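Long-range contact in Rab GTPase binding effector protein 1 (Homo sapiens, PDB 1TU3), which probably acts as an effector that binds Rab GTPases, and forms a helical dimer in complex with another protein: residues 44-52 and 61-69. Residues are numbered along the deposited sequence; the frame is centred on the assembly and turned at random.
Sequences TLQVQLERI and IRAILNDTK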
ATOM      1  N   THR G  44      -0.836   3.869  -5.881  1.00 35.80           N
ATOM      2  CA  THR G  44      -0.842   3.217  -7.165  1.00 42.65           C
ATOM      3  C   THR G  44      -1.744   1.991  -7.149  1.00 41.16           C
ATOM      4  O   THR G  44      -2.530   1.777  -8.069  1.00 36.78           O
ATOM      5  CB  THR G  44       0.587   2.835  -7.573  1.00 48.93           C
ATOM      6  OG1 THR G  44       1.273   4.018  -8.001  1.00 56.78           O
ATOM      7  CG2 THR G  44       0.585   1.807  -8.714  1.00 55.03           C
ATOM      8  N   LEU G  45      -1.635   1.199  -6.090  1.00 38.87           N
ATOM      9  CA  LEU G  45      -2.452   0.005  -5.959  1.00 35.69           C
ATOM     10  C   LEU G  45      -3.938   0.334  -5.875  1.00 37.91           C
ATOM     11  O   LEU G  45      -4.765  -0.342  -6.494  1.00 34.80           O
ATOM     12  CB  LEU G  45      -2.032  -0.787  -4.725  1.00 39.42           C
ATOM     13  CG  LEU G  45      -0.618  -1.343  -4.739  1.00 41.57           C
ATOM     14  CD1 LEU G  45      -0.291  -1.912  -3.359  1.00 35.48           C
ATOM     15  CD2 LEU G  45      -0.506  -2.411  -5.829  1.00 38.23           C
ATOM     16  N   GLN G  46      -4.280   1.358  -5.100  1.00 35.32           N
ATOM     17  CA  GLN G  46      -5.676   1.755  -4.979  1.00 40.11           C
ATOM     18  C   GLN G  46      -6.288   2.259  -6.306  1.00 41.95           C
ATOM     19  O   GLN G  46      -7.410   1.885  -6.648  1.00 37.29           O
ATOM     20  CB  GLN G  46      -5.828   2.815  -3.876  1.00 31.87           C
ATOM     21  CG  GLN G  46      -5.593   2.238  -2.493  1.00 32.56           C
ATOM     22  CD  GLN G  46      -5.326   3.280  -1.419  1.00 32.97           C
ATOM     23  OE1 GLN G  46      -4.710   4.335  -1.680  1.00 41.62           O
ATOM     24  NE2 GLN G  46      -5.769   2.992  -0.209  1.00 38.37           N
ATOM     25  N   VAL G  47      -5.559   3.102  -7.036  1.00 35.38           N
ATOM     26  CA  VAL G  47      -6.010   3.542  -8.352  1.00 37.35           C
ATOM     27  C   VAL G  47      -6.275   2.322  -9.241  1.00 39.28           C
ATOM     28  O   VAL G  47      -7.275   2.271  -9.956  1.00 39.64           O
ATOM     29  CB  VAL G  47      -4.970   4.468  -9.042  1.00 39.37           C
ATOM     30  CG1 VAL G  47      -5.339   4.704 -10.542  1.00 28.61           C
ATOM     31  CG2 VAL G  47      -4.935   5.802  -8.310  1.00 34.75           C
ATOM     32  N   GLN G  48      -5.408   1.320  -9.141  1.00 43.90           N
ATOM     33  CA  GLN G  48      -5.570   0.096  -9.916  1.00 37.94           C
ATOM     34  C   GLN G  48      -6.758  -0.760  -9.455  1.00 40.89           C
ATOM     35  O   GLN G  48      -7.476  -1.315 -10.288  1.00 32.58           O
ATOM     36  CB  GLN G  48      -4.274  -0.713  -9.884  1.00 44.84           C
ATOM     37  CG  GLN G  48      -4.012  -1.519 -11.146  1.00 62.99           C
ATOM     38  CD  GLN G  48      -2.588  -2.063 -11.214  1.00 76.33           C
ATOM     39  OE1 GLN G  48      -1.624  -1.334 -10.975  1.00 89.02           O
ATOM     40  NE2 GLN G  48      -2.449  -3.339 -11.552  1.00 77.57           N
ATOM     41  N   LEU G  49      -6.997  -0.867  -8.150  1.00 38.80           N
ATOM     42  CA  LEU G  49      -8.168  -1.631  -7.700  1.00 37.28           C
ATOM     43  C   LEU G  49      -9.455  -0.946  -8.141  1.00 38.04           C
ATOM     44  O   LEU G  49     -10.473  -1.590  -8.371  1.00 37.28           O
ATOM     45  CB  LEU G  49      -8.210  -1.782  -6.174  1.00 39.99           C
ATOM     46  CG  LEU G  49      -7.338  -2.890  -5.614  1.00 48.05           C
ATOM     47  CD1 LEU G  49      -7.451  -2.857  -4.106  1.00 64.08           C
ATOM     48  CD2 LEU G  49      -7.765  -4.233  -6.156  1.00 45.95           C
ATOM     49  N   GLU G  50      -9.409   0.372  -8.229  1.00 41.68           N
ATOM     50  CA  GLU G  50     -10.591   1.128  -8.537  1.00 41.74           C
ATOM     51  C   GLU G  50     -10.846   1.005 -10.039  1.00 42.03           C
ATOM     52  O   GLU G  50     -11.943   0.675 -10.444  1.00 42.29           O
ATOM     53  CB  GLU G  50     -10.389   2.601  -8.115  1.00 48.13           C
ATOM     54  CG  GLU G  50     -11.524   3.539  -8.514  1.00 57.78           C
ATOM     55  CD  GLU G  50     -12.905   3.018  -8.114  1.00 62.04           C
ATOM     56  OE1 GLU G  50     -13.012   2.284  -7.097  1.00 53.20           O
ATOM     57  OE2 GLU G  50     -13.879   3.358  -8.821  1.00 62.19           O
ATOM     58  N   ARG G  51      -9.821   1.235 -10.856  1.00 43.42           N
ATOM     59  CA  ARG G  51      -9.922   0.923 -12.277  1.00 43.90           C
ATOM     60  C   ARG G  51     -10.581  -0.444 -12.491  1.00 51.35           C
ATOM     61  O   ARG G  51     -11.556  -0.558 -13.222  1.00 46.05           O
ATOM     62  CB  ARG G  51      -8.553   0.913 -12.931  1.00 43.94           C
ATOM     63  CG  ARG G  51      -8.005   2.274 -13.279  1.00 50.69           C
ATOM     64  CD  ARG G  51      -6.910   2.131 -14.340  1.00 63.22           C
ATOM     65  NE  ARG G  51      -5.619   1.769 -13.767  1.00 87.30           N
ATOM     66  CZ  ARG G  51      -4.609   1.249 -14.460  1.00 95.27           C
ATOM     67  NH1 ARG G  51      -4.750   1.022 -15.760  1.00 94.01           N
ATOM     68  NH2 ARG G  51      -3.456   0.970 -13.854  1.00 96.17           N
ATOM     69  N   ILE G  52     -10.050  -1.477 -11.847  1.00 47.73           N
ATOM     70  CA  ILE G  52     -10.631  -2.807 -11.968  1.00 53.03           C
ATOM     71  C   ILE G  52     -12.111  -2.831 -11.582  1.00 53.58           C
ATOM     72  O   ILE G  52     -12.916  -3.488 -12.232  1.00 51.10           O
ATOM     73  CB  ILE G  52      -9.858  -3.821 -11.104  1.00 45.50           C
ATOM     74  CG1 ILE G  52      -8.528  -4.151 -11.796  1.00 34.95           C
ATOM     75  CG2 ILE G  52     -10.696  -5.075 -10.876  1.00 38.21           C
ATOM     76  CD1 ILE G  52      -7.593  -4.931 -10.925  1.00 43.07           C
ATOM     77  N   ILE G  61      -9.851  -6.295 -17.369  1.00 60.36           N
ATOM     78  CA  ILE G  61      -9.220  -6.419 -16.074  1.00 63.49           C
ATOM     79  C   ILE G  61      -7.787  -6.924 -16.209  1.00 66.24           C
ATOM     80  O   ILE G  61      -6.885  -6.440 -15.508  1.00 59.55           O
ATOM     81  CB  ILE G  61     -10.039  -7.337 -15.180  1.00 60.41           C
ATOM     82  CG1 ILE G  61     -11.392  -6.680 -14.920  1.00 61.98           C
ATOM     83  CG2 ILE G  61      -9.320  -7.581 -13.870  1.00 63.56           C
ATOM     84  CD1 ILE G  61     -12.350  -7.510 -14.105  1.00 62.87           C
ATOM     85  N   ARG G  62      -7.572  -7.869 -17.128  1.00 63.71           N
ATOM     86  CA  ARG G  62      -6.230  -8.393 -17.371  1.00 59.26           C
ATOM     87  C   ARG G  62      -5.284  -7.296 -17.830  1.00 59.43           C
ATOM     88  O   ARG G  62      -4.102  -7.307 -17.483  1.00 63.24           O
ATOM     89  CB  ARG G  62      -6.240  -9.499 -18.421  1.00 64.02           C
ATOM     90  CG  ARG G  62      -6.725 -10.871 -17.942  1.00 71.10           C
ATOM     91  CD  ARG G  62      -6.331 -11.978 -18.957  1.00 81.65           C
ATOM     92  NE  ARG G  62      -6.970 -11.831 -20.274  1.00 74.55           N
ATOM     93  CZ  ARG G  62      -8.229 -12.175 -20.543  1.00 71.32           C
ATOM     94  NH1 ARG G  62      -9.007 -12.692 -19.597  1.00 67.05           N
ATOM     95  NH2 ARG G  62      -8.711 -12.003 -21.762  1.00 74.50           N
ATOM     96  N   ALA G  63      -5.793  -6.356 -18.618  1.00 51.07           N
ATOM     97  CA  ALA G  63      -4.949  -5.279 -19.126  1.00 54.04           C
ATOM     98  C   ALA G  63      -4.548  -4.354 -17.984  1.00 49.96           C
ATOM     99  O   ALA G  63      -3.391  -3.955 -17.877  1.00 49.27           O
ATOM    100  CB  ALA G  63      -5.683  -4.483 -20.206  1.00 56.76           C
ATOM    101  N   ILE G  64      -5.515  -4.013 -17.136  1.00 45.78           N
ATOM    102  CA  ILE G  64      -5.237  -3.200 -15.959  1.00 51.58           C
ATOM    103  C   ILE G  64      -4.185  -3.892 -15.087  1.00 52.80           C
ATOM    104  O   ILE G  64      -3.237  -3.258 -14.636  1.00 37.69           O
ATOM    105  CB  ILE G  64      -6.513  -2.979 -15.116  1.00 55.77           C
ATOM    106  CG1 ILE G  64      -7.516  -2.147 -15.930  1.00 57.38           C
ATOM    107  CG2 ILE G  64      -6.151  -2.314 -13.762  1.00 47.01           C
ATOM    108  CD1 ILE G  64      -8.907  -2.055 -15.328  1.00 46.09           C
ATOM    109  N   LEU G  65      -4.354  -5.194 -14.866  1.00 51.98           N
ATOM    110  CA  LEU G  65      -3.442  -5.924 -14.005  1.00 55.49           C
ATOM    111  C   LEU G  65      -2.057  -5.991 -14.623  1.00 57.57           C
ATOM    112  O   LEU G  65      -1.094  -6.375 -13.961  1.00 56.82           O
ATOM    113  CB  LEU G  65      -3.969  -7.338 -13.732  1.00 53.41           C
ATOM    114  CG  LEU G  65      -5.056  -7.487 -12.652  1.00 52.33           C
ATOM    115  CD1 LEU G  65      -5.608  -8.880 -12.676  1.00 48.56           C
ATOM    116  CD2 LEU G  65      -4.500  -7.187 -11.281  1.00 44.92           C
ATOM    117  N   ASN G  66      -1.958  -5.605 -15.893  1.00 59.81           N
ATOM    118  CA  ASN G  66      -0.698  -5.728 -16.615  1.00 60.78           C
ATOM    119  C   ASN G  66      -0.063  -4.393 -16.913  1.00 64.34           C
ATOM    120  O   ASN G  66       0.985  -4.327 -17.542  1.00 65.06           O
ATOM    121  CB  ASN G  66      -0.912  -6.488 -17.915  1.00 61.56           C
ATOM    122  CG  ASN G  66      -0.601  -7.953 -17.778  1.00 72.80           C
ATOM    123  OD1 ASN G  66       0.566  -8.343 -17.653  1.00 77.41           O
ATOM    124  ND2 ASN G  66      -1.641  -8.783 -17.790  1.00 68.31           N
ATOM    125  N   ASP G  67      -0.697  -3.322 -16.464  1.00 70.35           N
ATOM    126  CA  ASP G  67      -0.159  -2.001 -16.718  1.00 83.44           C
ATOM    127  C   ASP G  67       1.165  -1.774 -15.998  1.00 92.48           C
ATOM    128  O   ASP G  67       1.914  -2.722 -15.738  1.00 97.43           O
ATOM    129  CB  ASP G  67      -1.166  -0.938 -16.305  1.00 84.40           C
ATOM    130  CG  ASP G  67      -1.409   0.064 -17.409  1.00 79.14           C
ATOM    131  OD1 ASP G  67      -0.406   0.504 -18.008  1.00 79.15           O
ATOM    132  OD2 ASP G  67      -2.586   0.404 -17.677  1.00 77.32           O
ATOM    133  N   THR G  68       1.458  -0.514 -15.686  1.00 97.88           N
ATOM    134  CA  THR G  68       2.691  -0.174 -14.980  1.00102.29           C
ATOM    135  C   THR G  68       2.411   0.405 -13.593  1.00105.68           C
ATOM    136  O   THR G  68       1.285   0.810 -13.285  1.00106.31           O
ATOM    137  CB  THR G  68       3.551   0.837 -15.789  1.00101.79           C
ATOM    138  OG1 THR G  68       2.792   2.025 -16.049  1.00 99.61           O
ATOM    139  CG2 THR G  68       3.994   0.217 -17.114  1.00 97.04           C
ATOM    140  N   LYS G  69       3.445   0.424 -12.755  1.00109.61           N
ATOM    141  CA  LYS G  69       3.347   0.981 -11.409  1.00109.49           C
ATOM    142  C   LYS G  69       4.600   1.788 -11.068  1.00111.71           C
ATOM    143  O   LYS G  69       5.486   1.912 -11.946  1.00111.62           O
ATOM    144  CB  LYS G  69       3.166  -0.133 -10.371  1.00105.30           C
ATOM    145  CG  LYS G  69       2.005  -1.071 -10.646  1.00102.41           C
ATOM    146  CD  LYS G  69       2.415  -2.178 -11.602  1.00106.98           C
ATOM    147  CE  LYS G  69       1.236  -3.048 -12.007  1.00106.82           C
ATOM    148  NZ  LYS G  69       0.306  -2.325 -12.910  1.00110.34           N
TER
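The guanidinium of Arg51 has CG2 of Ile64 over the centre of one face, 3.9 Å above its plane, while Asp67 occupies its edge. There NH1 makes a salt bridge to Asp67 OD2 (3.0 Å, N-H...O angle 161°); the carboxylate is met on its anti side, with the donor tilted out of its plane, and that plane is turned 55° from the guanidinium. The motif is a helical hairpin: helix 20-54 reverses into helix 58-64, and the chain after it runs back along the long helix, with alpha-carbons closest at Ile52 and Ile61 at one end and at Thr44 and Lys69 at the other. Ile64 sits in the middle of this antiparallel pairing, against Gln48, Arg51 and Ile52. Its CG2, anti to the backbone N (CG1 chi1 -65°), also meets Gln48 CG at 3.5 Å and Ile52 CG1 at 3.6 Å, whereas CD1 reaches the backbone of Arg51. Ile52 adds a crossed contact from CD1 to Leu65 CD2 (3.8 Å). This apolar side adjoins the dimer interface, since Ile52 packs on Leu49 of the second subunit, and Ile61 on Ile61 of that same neighbouring chain. Toward the last modelled residue, Lys69 lays its CB against Thr44 CG2 at 3.6 Å. Lys69 is poorly ordered, so its bond is less certain than the salt bridge: bent at chi2 and chi4, it crosses Gln48, and NZ meets OE1 at 2.9 Å from above the carbonyl plane.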